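Local coordinates for Glyoxalase/bleomycin resistance protein/dioxygenase (Catenulispora acidiphila, PDB 4G6X), which belongs to the vicinal oxygen chelate (glyoxalase/bleomycin resistance protein) superfamily and may act as a dioxygenase, at residues Q37-E41 / D61-T65; S103-I109 / I146-I151. All coordinates share one frame; numbering follows the deposited sequence.

Contact 1 (Q37-E41 / D61-T65); sequences QAKAE and DRWLT
Q37 OE1 is gripped by two donors: the backbone N of R62, 3.1 Å away on a lone pair in the carbonyl plane, and water 1, which bridges to D61 OD1. The other half of the amide turns to the same residue, Q37 NE2 giving R62 O a nearly straight bond of 2.8 Å (175°). Q37 thus reads one backbone N-H and one C=O of R62, and with its chain extended beyond CG (chi2 -179°) it spans the gap from helix to strand. A further bond from NE2 to L79 O helps fix the amide's rotation.

The R62 side chain returns toward the helix, bent at chi2 and chi3 (80°). R62 NH1 reaches E41 OE1 at 2.6 Å in a salt bridge; the acid lies at the guanidinium edge, while the donor comes from above the carboxylate plane. Water 2 links E41 OE1 to R62 NH2, and D55 is a second acidic partner of R62. L64 CD2 sits over one guanidinium face, 4.2 Å from E41 CB. These polar bonds, with L64 packed on the guanidinium, join helix 37-46 to strand 61-67 in the first beta-alpha-beta-beta-beta module of the vicinal oxygen chelate fold.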
ATOM      1  N   GLN A  37       0.233  15.699  -8.497  1.00 25.61           N
ATOM      2  CA  GLN A  37       1.578  15.131  -8.167  1.00 25.10           C
ATOM      3  C   GLN A  37       2.619  16.143  -7.766  1.00 28.64           C
ATOM      4  O   GLN A  37       3.513  15.746  -7.022  1.00 29.80           O
ATOM      5  CB  GLN A  37       2.140  14.263  -9.272  1.00 27.12           C
ATOM      6  CG  GLN A  37       1.279  13.060  -9.538  1.00 27.66           C
ATOM      7  CD  GLN A  37       1.865  12.154 -10.660  1.00 29.14           C
ATOM      8  OE1 GLN A  37       1.888  12.541 -11.840  1.00 30.63           O
ATOM      9  NE2 GLN A  37       2.371  10.966 -10.286  1.00 28.38           N
ATOM     10  N   ALA A  38       2.606  17.349  -8.327  1.00 28.54           N
ATOM     11  CA  ALA A  38       3.555  18.376  -7.906  1.00 28.99           C
ATOM     12  C   ALA A  38       3.333  18.783  -6.464  1.00 29.00           C
ATOM     13  O   ALA A  38       4.275  18.945  -5.674  1.00 27.87           O
ATOM     14  CB  ALA A  38       3.518  19.562  -8.853  1.00 29.47           C
ATOM     15  N   LYS A  39       2.072  19.008  -6.081  1.00 29.66           N
ATOM     16  CA  LYS A  39       1.773  19.255  -4.676  1.00 29.20           C
ATOM     17  C   LYS A  39       2.240  18.096  -3.777  1.00 30.26           C
ATOM     18  O   LYS A  39       2.849  18.301  -2.691  1.00 28.16           O
ATOM     19  CB  LYS A  39       0.266  19.512  -4.457  1.00 25.41           C
ATOM     20  CG  LYS A  39      -0.136  19.723  -3.011  1.00 25.04           C
ATOM     21  CD  LYS A  39      -1.573  20.245  -2.807  1.00 26.80           C
ATOM     22  CE  LYS A  39      -2.561  19.350  -3.581  1.00 25.77           C
ATOM     23  NZ  LYS A  39      -3.978  19.735  -3.308  1.00 26.42           N
ATOM     24  N   ALA A  40       1.975  16.870  -4.228  1.00 27.04           N
ATOM     25  CA  ALA A  40       2.331  15.701  -3.438  1.00 30.52           C
ATOM     26  C   ALA A  40       3.855  15.594  -3.271  1.00 27.20           C
ATOM     27  O   ALA A  40       4.318  15.285  -2.153  1.00 26.37           O
ATOM     28  CB  ALA A  40       1.795  14.444  -4.107  1.00 30.47           C
ATOM     29  N   GLU A  41       4.585  15.819  -4.356  1.00 29.32           N
ATOM     30  CA  GLU A  41       6.056  15.779  -4.251  1.00 27.36           C
ATOM     31  C   GLU A  41       6.537  16.756  -3.175  1.00 29.97           C
ATOM     32  O   GLU A  41       7.354  16.402  -2.304  1.00 32.36           O
ATOM     33  CB  GLU A  41       6.727  16.113  -5.567  1.00 29.79           C
ATOM     34  CG  GLU A  41       8.238  15.965  -5.413  1.00 34.40           C
ATOM     35  CD  GLU A  41       9.029  16.243  -6.666  1.00 45.46           C
ATOM     36  OE1 GLU A  41       8.442  16.502  -7.721  1.00 43.14           O
ATOM     37  OE2 GLU A  41      10.275  16.225  -6.565  1.00 48.58           O
ATOM     38  N   ASP A  61       1.426  12.172 -17.081  1.00 44.20           N
ATOM     39  CA  ASP A  61       1.732  12.107 -15.644  1.00 43.79           C
ATOM     40  C   ASP A  61       3.125  11.490 -15.472  1.00 40.04           C
ATOM     41  O   ASP A  61       3.878  11.278 -16.444  1.00 44.94           O
ATOM     42  CB  ASP A  61       0.685  11.302 -14.865  1.00 38.85           C
ATOM     43  CG  ASP A  61      -0.758  11.807 -15.124  1.00 44.49           C
ATOM     44  OD1 ASP A  61      -1.060  12.956 -14.772  1.00 44.40           O
ATOM     45  OD2 ASP A  61      -1.545  11.029 -15.648  1.00 41.73           O
ATOM     46  N   ARG A  62       3.460  11.307 -14.209  1.00 42.43           N
ATOM     47  CA  ARG A  62       4.712  10.749 -13.836  1.00 35.05           C
ATOM     48  C   ARG A  62       4.552   9.498 -13.064  1.00 32.39           C
ATOM     49  O   ARG A  62       3.657   9.369 -12.223  1.00 31.59           O
ATOM     50  CB  ARG A  62       5.427  11.725 -12.882  1.00 35.60           C
ATOM     51  CG  ARG A  62       5.679  13.055 -13.497  1.00 39.29           C
ATOM     52  CD  ARG A  62       5.458  14.140 -12.485  1.00 40.03           C
ATOM     53  NE  ARG A  62       6.606  14.261 -11.621  1.00 35.07           N
ATOM     54  CZ  ARG A  62       6.704  15.169 -10.656  1.00 37.19           C
ATOM     55  NH1 ARG A  62       7.823  15.262  -9.946  1.00 38.73           N
ATOM     56  NH2 ARG A  62       5.676  15.965 -10.367  1.00 36.61           N
ATOM     57  N   TRP A  63       5.547   8.598 -13.234  1.00 28.77           N
ATOM     58  CA  TRP A  63       5.795   7.578 -12.255  1.00 28.97           C
ATOM     59  C   TRP A  63       6.693   8.207 -11.244  1.00 31.09           C
ATOM     60  O   TRP A  63       7.825   8.488 -11.536  1.00 33.37           O
ATOM     61  CB  TRP A  63       6.533   6.384 -12.907  1.00 29.93           C
ATOM     62  CG  TRP A  63       6.910   5.298 -11.933  1.00 30.20           C
ATOM     63  CD1 TRP A  63       8.120   5.124 -11.255  1.00 31.76           C
ATOM     64  CD2 TRP A  63       6.080   4.190 -11.504  1.00 31.10           C
ATOM     65  NE1 TRP A  63       8.065   4.016 -10.461  1.00 32.00           N
ATOM     66  CE2 TRP A  63       6.880   3.409 -10.571  1.00 31.55           C
ATOM     67  CE3 TRP A  63       4.810   3.743 -11.850  1.00 35.09           C
ATOM     68  CZ2 TRP A  63       6.381   2.260  -9.967  1.00 33.83           C
ATOM     69  CZ3 TRP A  63       4.315   2.582 -11.231  1.00 38.80           C
ATOM     70  CH2 TRP A  63       5.087   1.855 -10.332  1.00 35.35           C
ATOM     71  N   LEU A  64       6.150   8.453 -10.062  1.00 27.64           N
ATOM     72  CA  LEU A  64       6.846   9.174  -8.996  1.00 28.10           C
ATOM     73  C   LEU A  64       6.805   8.364  -7.722  1.00 27.60           C
ATOM     74  O   LEU A  64       5.706   8.159  -7.119  1.00 29.01           O
ATOM     75  CB  LEU A  64       6.078  10.481  -8.816  1.00 24.74           C
ATOM     76  CG  LEU A  64       6.605  11.372  -7.698  1.00 29.41           C
ATOM     77  CD1 LEU A  64       8.063  11.769  -7.943  1.00 31.74           C
ATOM     78  CD2 LEU A  64       5.659  12.589  -7.528  1.00 31.72           C
ATOM     79  N   THR A  65       7.975   7.914  -7.254  1.00 27.24           N
ATOM     80  CA  THR A  65       8.016   7.201  -6.019  1.00 25.64           C
ATOM     81  C   THR A  65       8.946   7.928  -5.064  1.00 26.79           C
ATOM     82  O   THR A  65       9.887   8.582  -5.490  1.00 30.08           O
ATOM     83  CB  THR A  65       8.496   5.760  -6.178  1.00 27.82           C
ATOM     84  OG1 THR A  65       9.813   5.798  -6.739  1.00 28.47           O
ATOM     85  CG2 THR A  65       7.590   5.020  -7.103  1.00 29.17           C
TER
HETATM   86  O   HOH W   1       0.706  14.440 -12.977  1.00 48.51           O
HETATM   87  O   HOH W   2       6.891  18.380  -9.148  1.00 46.55           O

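Contact 2 (S103-I109 / I146-I151); sequences SFAVDDI and IQLMQI
F104 and L148 lie side by side on neighbouring parallel strands, their side chains on the same face as those of V106 and Q150. A ladder of backbone bonds holds the register: F104 N to Q147 O (2.8 Å), M149 N to F104 O, V106 N to M149 O and I151 N to V106 O.

The F104 ring swings back along its strand, and I146 CG2 butts against its edge, 3.5 Å from F104 CE2; F50 meets the same ring edge-to-face. Farther along, the chain curls over this face and I109 drops its long branch onto L148. With CG1 anti to the backbone N (chi1 -162°) and the chain extended beyond it, I109 CD1 comes 3.4 Å from L148 O and 3.9 Å from L148 CB; V134, A136 and P127 also pack against I109. Its short branch, CG2, rests on the stem of Q150.

Q150 fills the bend at D107-D108. Its extended chain passes close to D107 O, and Q150 OE1 accepts from I109 N (2.8 Å, 165°) while water 3 bridges the same oxygen to D108 OD1. D108 is the N-cap of helix 109-118, with OD1 also bonded to A111 N.

On the face of S103, A105, Q147 and M149, S103 OG donates to Q147 OE1 (2.9 Å), while the selenium of selenomethionine M149 packs on S103 (SE to CB 3.9 Å). A105 CB lies 4.2 Å from I151 CB, in a poorly ordered residue. The second subunit meets strand 102-106 through backbone hydrogen bonds from A105, with H28 of that subunit packing on A105 and M25 of that subunit on V106; in the following loop D107 makes a salt bridge with R26 of that subunit. This is the parallel pairing of the first strand, outermost within this chain, with the last, inner strand in the second beta-alpha-beta-beta-beta module of the vicinal oxygen chelate fold.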
ATOM      1  N   SER A 103      -0.562   4.279   6.361  0.50 28.41           N
ATOM      2  CA  SER A 103       0.023   4.441   7.697  0.50 29.95           C
ATOM      3  C   SER A 103       1.545   4.231   7.668  0.50 29.18           C
ATOM      4  O   SER A 103       2.022   3.241   7.096  0.50 28.09           O
ATOM      5  CB  SER A 103      -0.603   3.447   8.704  0.50 33.01           C
ATOM      6  OG  SER A 103      -2.026   3.364   8.636  0.50 33.47           O
ATOM      7  N   PHE A 104       2.276   5.128   8.341  1.00 30.69           N
ATOM      8  CA  PHE A 104       3.781   5.113   8.427  1.00 31.41           C
ATOM      9  C   PHE A 104       4.193   4.992   9.849  1.00 33.40           C
ATOM     10  O   PHE A 104       3.510   5.458  10.739  1.00 34.68           O
ATOM     11  CB  PHE A 104       4.408   6.387   7.819  1.00 33.12           C
ATOM     12  CG  PHE A 104       3.978   6.616   6.405  1.00 33.36           C
ATOM     13  CD1 PHE A 104       4.315   5.702   5.420  1.00 29.30           C
ATOM     14  CD2 PHE A 104       3.126   7.644   6.073  1.00 34.45           C
ATOM     15  CE1 PHE A 104       3.855   5.848   4.114  1.00 34.25           C
ATOM     16  CE2 PHE A 104       2.654   7.795   4.775  1.00 35.63           C
ATOM     17  CZ  PHE A 104       2.983   6.892   3.792  1.00 31.78           C
ATOM     18  N   ALA A 105       5.316   4.322  10.070  1.00 33.24           N
ATOM     19  CA  ALA A 105       5.815   4.069  11.426  1.00 34.53           C
ATOM     20  C   ALA A 105       6.849   5.100  11.856  1.00 34.92           C
ATOM     21  O   ALA A 105       7.659   5.561  11.044  1.00 36.07           O
ATOM     22  CB  ALA A 105       6.439   2.669  11.476  1.00 38.13           C
ATOM     23  N   VAL A 106       6.816   5.493  13.119  1.00 38.64           N
ATOM     24  CA  VAL A 106       7.858   6.391  13.639  1.00 42.83           C
ATOM     25  C   VAL A 106       8.277   5.884  15.017  1.00 43.48           C
ATOM     26  O   VAL A 106       7.491   5.229  15.711  1.00 41.34           O
ATOM     27  CB  VAL A 106       7.384   7.875  13.719  1.00 46.79           C
ATOM     28  CG1 VAL A 106       7.054   8.417  12.314  1.00 45.52           C
ATOM     29  CG2 VAL A 106       6.173   8.000  14.638  1.00 44.34           C
ATOM     30  N   ASP A 107       9.503   6.223  15.407  1.00 43.90           N
ATOM     31  CA  ASP A 107      10.023   5.863  16.727  1.00 53.89           C
ATOM     32  C   ASP A 107       9.449   6.721  17.867  1.00 52.23           C
ATOM     33  O   ASP A 107       9.237   6.180  18.956  1.00 48.32           O
ATOM     34  CB  ASP A 107      11.552   5.985  16.740  1.00 59.79           C
ATOM     35  CG  ASP A 107      12.232   4.996  15.794  1.00 74.11           C
ATOM     36  OD1 ASP A 107      11.805   3.806  15.753  1.00 72.10           O
ATOM     37  OD2 ASP A 107      13.190   5.422  15.091  1.00 81.36           O
ATOM     38  N   ASP A 108       9.200   8.019  17.610  1.00 47.30           N
ATOM     39  CA  ASP A 108       8.729   8.972  18.625  1.00 51.99           C
ATOM     40  C   ASP A 108       7.664   9.868  18.016  1.00 45.71           C
ATOM     41  O   ASP A 108       7.972  10.882  17.409  1.00 47.25           O
ATOM     42  CB  ASP A 108       9.912   9.820  19.123  1.00 51.59           C
ATOM     43  CG  ASP A 108       9.545  10.750  20.284  1.00 59.05           C
ATOM     44  OD1 ASP A 108       8.327  10.987  20.555  1.00 53.82           O
ATOM     45  OD2 ASP A 108      10.514  11.238  20.936  1.00 60.66           O
ATOM     46  N   ILE A 109       6.409   9.489  18.208  1.00 46.92           N
ATOM     47  CA  ILE A 109       5.276  10.179  17.588  1.00 43.54           C
ATOM     48  C   ILE A 109       5.060  11.577  18.173  1.00 46.08           C
ATOM     49  O   ILE A 109       4.659  12.499  17.483  1.00 42.41           O
ATOM     50  CB  ILE A 109       4.003   9.301  17.685  1.00 43.75           C
ATOM     51  CG1 ILE A 109       2.924   9.749  16.691  1.00 38.69           C
ATOM     52  CG2 ILE A 109       3.421   9.304  19.088  1.00 47.21           C
ATOM     53  CD1 ILE A 109       1.863   8.686  16.528  1.00 41.32           C
ATOM     54  N   ILE A 146      -3.498  10.470   6.665  1.00 28.11           N
ATOM     55  CA  ILE A 146      -2.316   9.639   6.742  1.00 28.53           C
ATOM     56  C   ILE A 146      -2.120   9.381   8.208  1.00 30.67           C
ATOM     57  O   ILE A 146      -2.170  10.330   9.007  1.00 29.11           O
ATOM     58  CB  ILE A 146      -1.080  10.368   6.223  1.00 30.49           C
ATOM     59  CG1 ILE A 146      -1.224  10.675   4.723  1.00 33.62           C
ATOM     60  CG2 ILE A 146       0.201   9.560   6.464  1.00 29.54           C
ATOM     61  CD1 ILE A 146      -1.421   9.461   3.821  1.00 33.14           C
ATOM     62  N   GLN A 147      -1.970   8.121   8.559  1.00 28.77           N
ATOM     63  CA  GLN A 147      -1.721   7.759   9.949  1.00 32.20           C
ATOM     64  C   GLN A 147      -0.224   7.583  10.241  1.00 32.53           C
ATOM     65  O   GLN A 147       0.496   6.908   9.492  1.00 32.39           O
ATOM     66  CB  GLN A 147      -2.508   6.484  10.288  1.00 33.71           C
ATOM     67  CG  GLN A 147      -2.521   6.054  11.737  1.00 34.42           C
ATOM     68  CD  GLN A 147      -3.241   4.740  11.927  1.00 38.99           C
ATOM     69  OE1 GLN A 147      -2.895   3.722  11.332  1.00 46.77           O
ATOM     70  NE2 GLN A 147      -4.212   4.757  12.755  1.00 46.47           N
ATOM     71  N   LEU A 148       0.187   8.170  11.367  1.00 32.05           N
ATOM     72  CA  LEU A 148       1.444   7.857  12.038  1.00 32.99           C
ATOM     73  C   LEU A 148       1.215   6.893  13.189  1.00 34.60           C
ATOM     74  O   LEU A 148       0.292   7.034  13.983  1.00 33.40           O
ATOM     75  CB  LEU A 148       2.042   9.109  12.606  1.00 36.35           C
ATOM     76  CG  LEU A 148       2.829  10.081  11.726  1.00 40.34           C
ATOM     77  CD1 LEU A 148       2.761   9.887  10.252  1.00 40.37           C
ATOM     78  CD2 LEU A 148       2.788  11.543  12.200  1.00 43.85           C
HETATM   79  N   MSE A 149       2.075   5.898  13.276  1.00 33.70           N
HETATM   80  CA  MSE A 149       1.940   4.826  14.257  1.00 37.73           C
HETATM   81  C   MSE A 149       3.226   4.675  15.020  1.00 42.37           C
HETATM   82  O   MSE A 149       4.304   4.435  14.430  1.00 40.01           O
HETATM   83  CB  MSE A 149       1.717   3.460  13.616  1.00 40.97           C
HETATM   84  CG  MSE A 149       0.403   3.336  12.807  1.00 44.02           C
HETATM   85 SE   MSE A 149       0.005   1.518  12.045  1.00 66.03          SE
HETATM   86  CE  MSE A 149       0.569   0.696  13.723  1.00 43.51           C
ATOM     87  N   GLN A 150       3.126   4.681  16.344  1.00 43.55           N
ATOM     88  CA  GLN A 150       4.381   4.607  17.107  1.00 47.41           C
ATOM     89  C   GLN A 150       4.821   3.194  17.331  1.00 57.68           C
ATOM     90  O   GLN A 150       4.165   2.396  18.026  1.00 53.54           O
ATOM     91  CB  GLN A 150       4.389   5.404  18.389  1.00 48.46           C
ATOM     92  CG  GLN A 150       5.776   5.316  19.037  1.00 52.22           C
ATOM     93  CD  GLN A 150       5.904   6.222  20.225  1.00 50.92           C
ATOM     94  OE1 GLN A 150       6.282   7.383  20.113  1.00 49.73           O
ATOM     95  NE2 GLN A 150       5.628   5.674  21.387  1.00 58.88           N
ATOM     96  N   ILE A 151       5.975   2.957  16.695  1.00 71.87           N
ATOM     97  CA  ILE A 151       6.685   1.700  16.603  1.00 70.92           C
ATOM     98  C   ILE A 151       8.171   2.083  16.642  1.00 64.94           C
ATOM     99  O   ILE A 151       8.952   1.521  17.439  1.00 71.87           O
ATOM    100  CB  ILE A 151       6.323   0.957  15.272  1.00 80.96           C
ATOM    101  CG1 ILE A 151       4.853   0.476  15.288  1.00 80.67           C
ATOM    102  CG2 ILE A 151       7.257  -0.222  14.999  1.00 83.94           C
ATOM    103  CD1 ILE A 151       4.375  -0.151  13.994  1.00 72.77           C
TER
HETATM  104  O   HOH W   3       5.897   9.470  21.698  1.00 54.96           O

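From the N terminus, strand 29-34 leads into helix 37-46, and contact 1 closes when the chain, after a 19-residue excursion through strand 51-58, brings strand 61-67 back to that helix. Strand 76-81 and helix 87-96 follow before contact 2 opens at strand 102-106; it closes 36 residues later, near the C terminus, having enclosed the rest of helix 109-118 and two strands. The contacts are in series, neither nested nor crossed, and lie on opposite sides of the chain's centre. Contacts 1 and 2 have their centres about 23 Å apart and their nearest atoms about 10 Å apart. Contact 1 ties helix to sheet in the first four-stranded unit; contact 2 ties strand 102-106 and the start of helix 109-118 to strand 145-150 in the second.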